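2-aminomuconic 6-semialdehyde dehydrogenase (Pseudomonas sp., PDB 7BZV) probably oxidises 2-aminomuconic 6-semialdehyde with NAD+ as cofactor in the meta-cleavage pathway of 2-aminophenol breakdown, working as a tetrameric member of the aldehyde dehydrogenase family. Local coordinates at residues G255-A260 with S290-V295; P298-F303 with C395-F400. All coordinates share one frame; numbering follows the deposited sequence.

Contact 1: G255-A260 with S290-V295; sequences GGKNAA and SERVYV
Ala259 lays its CB over one face of the Arg292 guanidinium, 3.9 Å above the plane and nearer the border than the middle, while the carbonyl oxygen of Lys257 meets the group at its edge. That edge bond, from Arg292 NH1 to Lys257 O, is 2.8 Å long and almost straight (175° at the hydrogen), and the acceptor lies in the guanidinium plane. The same alanine methyl also reaches the edge of the Tyr294 ring, with CB 3.7 Å from CE2. Arg292 NH2 donates to Tyr294 OH, tilted from the guanidinium plane, and to Ala410 O, so several acceptors limit the group's rotation. The bends at chi2 and chi3 carry the guanidinium across to Lys257 O and Ala259 CB.

Strands 258-262 and 290-296 run parallel and are joined through helix 268-280, a beta-alpha-beta unit of the aldehyde dehydrogenase fold. Asn258 O accepts from both Glu291 N and Arg292 N where the chain turns a corner at Glu291. Further on, Ala260 N donates to Arg292 O, and Ala260 O accepts from Tyr294 N at 2.8 Å. On the sheet face bearing Ala260 and Val293, their side chains pack beside Met275 of the intervening helix.

The Lys257 chain comes in roughly perpendicular to Glu291, and its NZ forms a salt bridge of 2.6 Å with Glu291 OE1, on the anti side and 20° out of the carboxylate plane; OE1 and OE2 also accept from Ile390 N and Phe391 N respectively. With CG anti to the backbone N (chi1 -171°) and a bend at chi2, the lysine passes Arg292 CD on its way to the carboxylate. A water bridges Lys257 NZ and Glu291 O; with Glu388 O and Val385 O, four acceptors share the ammonium's three N-H groups.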
loop_
_atom_site.group_PDB
_atom_site.type_symbol
_atom_site.label_atom_id
_atom_site.label_comp_id
_atom_site.label_asym_id
_atom_site.label_seq_id
_atom_site.Cartn_x
_atom_site.Cartn_y
_atom_site.Cartn_z
ATOM N N GLY B 255 22.080 -19.334 5.442
ATOM C CA GLY B 255 22.562 -19.762 6.764
ATOM C C GLY B 255 23.022 -18.616 7.681
ATOM O O GLY B 255 22.743 -17.439 7.447
ATOM N N GLY B 256 23.707 -18.979 8.766
ATOM C CA GLY B 256 24.032 -17.983 9.777
ATOM C C GLY B 256 24.570 -18.584 11.062
ATOM O O GLY B 256 24.891 -19.756 11.135
ATOM N N LYS B 257 24.763 -17.711 12.061
ATOM C CA LYS B 257 25.248 -18.115 13.400
ATOM C C LYS B 257 24.383 -17.312 14.374
ATOM O O LYS B 257 24.768 -16.269 14.888
ATOM C CB LYS B 257 26.734 -17.864 13.610
ATOM C CG LYS B 257 27.196 -18.502 14.922
ATOM C CD LYS B 257 27.557 -19.980 14.763
ATOM C CE LYS B 257 27.985 -20.618 16.112
ATOM N NZ LYS B 257 28.133 -22.091 16.024
ATOM N N ASN B 258 23.175 -17.783 14.579
ATOM C CA ASN B 258 22.115 -16.936 15.107
ATOM C C ASN B 258 22.160 -16.875 16.628
ATOM O O ASN B 258 22.454 -17.873 17.294
ATOM C CB ASN B 258 20.776 -17.497 14.659
ATOM C CG ASN B 258 20.652 -17.597 13.147
ATOM O OD1 ASN B 258 20.954 -16.647 12.412
ATOM N ND2 ASN B 258 20.235 -18.763 12.671
ATOM N N ALA B 259 21.795 -15.714 17.177
ATOM C CA ALA B 259 21.792 -15.484 18.609
ATOM C C ALA B 259 20.397 -15.601 19.215
ATOM O O ALA B 259 19.406 -15.144 18.643
ATOM C CB ALA B 259 22.354 -14.099 18.929
ATOM N N ALA B 260 20.355 -16.208 20.387
ATOM C CA ALA B 260 19.227 -16.151 21.301
ATOM C C ALA B 260 19.614 -15.304 22.493
ATOM O O ALA B 260 20.703 -15.483 23.050
ATOM C CB ALA B 260 18.842 -17.552 21.775
ATOM N N SER B 290 19.288 -21.304 16.746
ATOM C CA SER B 290 20.269 -20.618 17.569
ATOM C C SER B 290 21.484 -21.503 17.825
ATOM O O SER B 290 21.335 -22.663 18.211
ATOM C CB SER B 290 19.668 -20.292 18.941
ATOM O OG SER B 290 18.410 -19.756 18.803
ATOM N N GLU B 291 22.689 -20.940 17.669
ATOM C CA GLU B 291 23.921 -21.582 18.127
ATOM C C GLU B 291 24.726 -20.737 19.102
ATOM O O GLU B 291 25.722 -21.230 19.639
ATOM C CB GLU B 291 24.814 -21.969 16.929
ATOM C CG GLU B 291 24.237 -23.190 16.179
ATOM C CD GLU B 291 25.040 -23.684 14.980
ATOM O OE1 GLU B 291 26.154 -23.179 14.696
ATOM O OE2 GLU B 291 24.520 -24.593 14.295
ATOM N N ARG B 292 24.323 -19.487 19.349
ATOM C CA ARG B 292 24.919 -18.625 20.361
ATOM C C ARG B 292 23.771 -18.224 21.263
ATOM O O ARG B 292 22.775 -17.680 20.780
ATOM C CB ARG B 292 25.600 -17.390 19.740
ATOM C CG ARG B 292 26.707 -17.699 18.698
ATOM C CD ARG B 292 26.625 -16.705 17.481
ATOM N NE ARG B 292 26.833 -15.394 18.009
ATOM C CZ ARG B 292 26.305 -14.244 17.597
ATOM N NH1 ARG B 292 25.507 -14.110 16.534
ATOM N NH2 ARG B 292 26.630 -13.187 18.302
ATOM N N VAL B 293 23.873 -18.541 22.542
ATOM C CA VAL B 293 22.821 -18.248 23.506
ATOM C C VAL B 293 23.373 -17.369 24.616
ATOM O O VAL B 293 24.256 -17.799 25.366
ATOM C CB VAL B 293 22.224 -19.531 24.102
ATOM C CG1 VAL B 293 21.168 -19.163 25.104
ATOM C CG2 VAL B 293 21.624 -20.399 23.030
ATOM N N TYR B 294 22.796 -16.170 24.769
ATOM C CA TYR B 294 23.168 -15.200 25.798
ATOM C C TYR B 294 22.076 -15.195 26.866
ATOM O O TYR B 294 20.903 -14.937 26.551
ATOM C CB TYR B 294 23.359 -13.801 25.164
ATOM C CG TYR B 294 24.368 -13.825 24.030
ATOM C CD1 TYR B 294 25.733 -13.688 24.279
ATOM C CD2 TYR B 294 23.963 -14.003 22.719
ATOM C CE1 TYR B 294 26.675 -13.748 23.242
ATOM C CE2 TYR B 294 24.872 -14.046 21.692
ATOM C CZ TYR B 294 26.235 -13.941 21.957
ATOM O OH TYR B 294 27.117 -14.002 20.907
ATOM N N VAL B 295 22.441 -15.502 28.117
ATOM C CA VAL B 295 21.476 -15.571 29.212
ATOM C C VAL B 295 21.864 -14.551 30.268
ATOM O O VAL B 295 23.013 -14.538 30.721
ATOM C CB VAL B 295 21.410 -16.986 29.825
ATOM C CG1 VAL B 295 20.311 -17.073 30.885
ATOM C CG2 VAL B 295 21.245 -18.010 28.695
HETATM O O HOH W 1 28.065 -22.890 18.729
#

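Contact 2: P298-F303 with C395-F400; sequences PIFDRF and CHVTPF
Phe300 and Pro399 form the centre of this helix-to-strand contact, the proline lying over one face of the aromatic ring. Pro399 CD stands 4.2 Å from the ring centroid and 29° off its normal, a CH-pi contact displaced toward the CE1 side, where CD and Phe300 CE1 are 3.7 Å apart. Pro399 CB adds to the cover near Phe300 CD1, so the proline ring spans part of the aromatic face. The same CE1 corner approaches the peptide linking Thr398 to Pro399, with Thr398 C 3.6 Å away.

Val397 fits between the two phenylalanines through a single methyl: CG2 lies 3.9 Å from Phe300 CE1 and also 3.9 Å from Phe303 CE2, approaching both rings obliquely. With chi1 at 63°, CG1 sits between the backbone N and the carbonyl carbon, and CG2 is left anti to the N, facing the helix. The Phe303 and Val397 side chains point opposite ways as they pass. No hydrogen bond crosses between the two segments; the contact is apolar, with one CH-pi contact over the Phe300 face. Replacing Phe300 by an alanine is likely to leave the Pro399 ring without its aromatic partner and Val397 CG2 with Phe303 alone of the two rings.

The helix segment 298-303 and the strand segment 395-400 run nearly antiparallel, at 155°, with their axes 8.2 Å apart at closest approach. Helix 297-312 thus packs on strand 394-400, which lies between strands 374-377 and 290-296 in a mixed sheet. Val397 also touches Val375 and Ala377 of the first neighbouring strand and Val295 of the second.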
loop_
_atom_site.group_PDB
_atom_site.type_symbol
_atom_site.label_atom_id
_atom_site.label_comp_id
_atom_site.label_asym_id
_atom_site.label_seq_id
_atom_site.Cartn_x
_atom_site.Cartn_y
_atom_site.Cartn_z
ATOM N N PRO B 298 21.623 -13.314 36.226
ATOM C CA PRO B 298 20.861 -13.840 37.378
ATOM C C PRO B 298 20.083 -15.117 37.099
ATOM O O PRO B 298 19.718 -15.809 38.065
ATOM C CB PRO B 298 19.912 -12.691 37.737
ATOM C CG PRO B 298 20.635 -11.441 37.249
ATOM C CD PRO B 298 21.323 -11.889 35.960
ATOM N N ILE B 299 19.804 -15.467 35.837
ATOM C CA ILE B 299 19.153 -16.742 35.562
ATOM C C ILE B 299 20.068 -17.713 34.825
ATOM O O ILE B 299 19.612 -18.774 34.412
ATOM C CB ILE B 299 17.826 -16.566 34.798
ATOM C CG1 ILE B 299 18.018 -15.757 33.526
ATOM C CG2 ILE B 299 16.761 -15.967 35.712
ATOM C CD1 ILE B 299 16.976 -16.084 32.516
ATOM N N PHE B 300 21.356 -17.394 34.673
ATOM C CA PHE B 300 22.237 -18.249 33.878
ATOM C C PHE B 300 22.331 -19.663 34.452
ATOM O O PHE B 300 22.230 -20.655 33.723
ATOM C CB PHE B 300 23.629 -17.631 33.787
ATOM C CG PHE B 300 24.618 -18.483 33.064
ATOM C CD1 PHE B 300 24.717 -18.455 31.694
ATOM C CD2 PHE B 300 25.491 -19.293 33.776
ATOM C CE1 PHE B 300 25.635 -19.219 31.047
ATOM C CE2 PHE B 300 26.418 -20.050 33.124
ATOM C CZ PHE B 300 26.482 -20.025 31.762
ATOM N N ASP B 301 22.527 -19.778 35.760
ATOM C CA ASP B 301 22.652 -21.106 36.354
ATOM C C ASP B 301 21.340 -21.879 36.269
ATOM O O ASP B 301 21.327 -23.070 35.935
ATOM C CB ASP B 301 23.091 -21.001 37.816
ATOM C CG ASP B 301 24.551 -20.658 37.963
ATOM O OD1 ASP B 301 25.342 -20.904 37.020
ATOM O OD2 ASP B 301 24.910 -20.136 39.035
ATOM N N ARG B 302 20.227 -21.229 36.616
ATOM C CA ARG B 302 18.934 -21.882 36.491
ATOM C C ARG B 302 18.712 -22.356 35.062
ATOM O O ARG B 302 18.221 -23.468 34.830
ATOM C CB ARG B 302 17.833 -20.918 36.916
ATOM C CG ARG B 302 16.422 -21.482 36.844
ATOM C CD ARG B 302 15.389 -20.429 37.257
ATOM N NE ARG B 302 14.036 -20.880 36.988
ATOM C CZ ARG B 302 12.969 -20.089 36.928
ATOM N NH1 ARG B 302 13.082 -18.789 37.127
ATOM N NH2 ARG B 302 11.784 -20.606 36.677
ATOM N N PHE B 303 19.070 -21.519 34.092
ATOM C CA PHE B 303 18.911 -21.891 32.694
ATOM C C PHE B 303 19.697 -23.153 32.366
ATOM O O PHE B 303 19.192 -24.065 31.706
ATOM C CB PHE B 303 19.394 -20.766 31.786
ATOM C CG PHE B 303 19.298 -21.098 30.325
ATOM C CD1 PHE B 303 18.120 -20.901 29.652
ATOM C CD2 PHE B 303 20.374 -21.654 29.632
ATOM C CE1 PHE B 303 18.019 -21.219 28.308
ATOM C CE2 PHE B 303 20.277 -21.970 28.276
ATOM C CZ PHE B 303 19.090 -21.769 27.624
ATOM N N CYS B 395 24.668 -25.508 20.865
ATOM C CA CYS B 395 24.881 -24.084 21.054
ATOM C C CYS B 395 25.991 -23.905 22.060
ATOM O O CYS B 395 26.340 -24.839 22.791
ATOM C CB CYS B 395 23.619 -23.362 21.538
ATOM S SG CYS B 395 23.125 -23.828 23.237
ATOM N N HIS B 396 26.528 -22.690 22.100
ATOM C CA HIS B 396 27.358 -22.201 23.195
ATOM C C HIS B 396 26.544 -21.224 24.040
ATOM O O HIS B 396 25.952 -20.285 23.505
ATOM C CB HIS B 396 28.630 -21.518 22.676
ATOM C CG HIS B 396 29.518 -21.018 23.767
ATOM N ND1 HIS B 396 29.527 -19.702 24.169
ATOM C CD2 HIS B 396 30.415 -21.657 24.551
ATOM C CE1 HIS B 396 30.377 -19.556 25.167
ATOM N NE2 HIS B 396 30.943 -20.725 25.403
ATOM N N VAL B 397 26.495 -21.438 25.352
ATOM C CA VAL B 397 25.737 -20.561 26.238
ATOM C C VAL B 397 26.700 -19.747 27.107
ATOM O O VAL B 397 27.682 -20.281 27.639
ATOM C CB VAL B 397 24.712 -21.367 27.071
ATOM C CG1 VAL B 397 25.394 -22.350 27.960
ATOM C CG2 VAL B 397 23.827 -20.453 27.859
ATOM N N THR B 398 26.399 -18.454 27.269
ATOM C CA THR B 398 27.281 -17.521 27.974
ATOM C C THR B 398 26.413 -16.524 28.726
ATOM O O THR B 398 25.317 -16.188 28.261
ATOM C CB THR B 398 28.221 -16.805 26.969
ATOM O OG1 THR B 398 29.140 -15.900 27.608
ATOM C CG2 THR B 398 27.383 -16.034 25.918
ATOM N N PRO B 399 26.849 -16.051 29.886
ATOM C CA PRO B 399 26.099 -15.000 30.582
ATOM C C PRO B 399 26.368 -13.616 30.011
ATOM O O PRO B 399 27.416 -13.343 29.421
ATOM C CB PRO B 399 26.627 -15.085 32.024
ATOM C CG PRO B 399 28.069 -15.551 31.852
ATOM C CD PRO B 399 28.058 -16.469 30.625
ATOM N N PHE B 400 25.399 -12.732 30.220
ATOM C CA PHE B 400 25.558 -11.302 29.951
ATOM C C PHE B 400 24.962 -10.498 31.097
ATOM O O PHE B 400 24.171 -11.010 31.902
ATOM C CB PHE B 400 24.916 -10.864 28.621
ATOM C CG PHE B 400 23.423 -10.780 28.634
ATOM C CD1 PHE B 400 22.773 -9.610 28.958
ATOM C CD2 PHE B 400 22.667 -11.867 28.271
ATOM C CE1 PHE B 400 21.369 -9.529 28.933
ATOM C CE2 PHE B 400 21.318 -11.792 28.255
ATOM C CZ PHE B 400 20.656 -10.618 28.577
#

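How the contacts relate
Contacts 1 and 2 lie 13 Å apart between centres and follow one another along the chain, contact 1 closing before contact 2 opens. Strand 290-296 of contact 1 runs on into helix 297-312 of contact 2, and strand 394-400 of contact 2 lies next to strand 290-296 in the same seven-stranded mixed sheet. The two meet directly: Val293 N and His396 O, and likewise Val293 O and Thr398 N, are probable hydrogen-bonded pairs. Contact 1 joins two parallel strands inside the sheet, whereas contact 2 packs a helix against the next strand. Together they tie residues more than a hundred positions apart into one layered alpha/beta region of the aldehyde dehydrogenase fold.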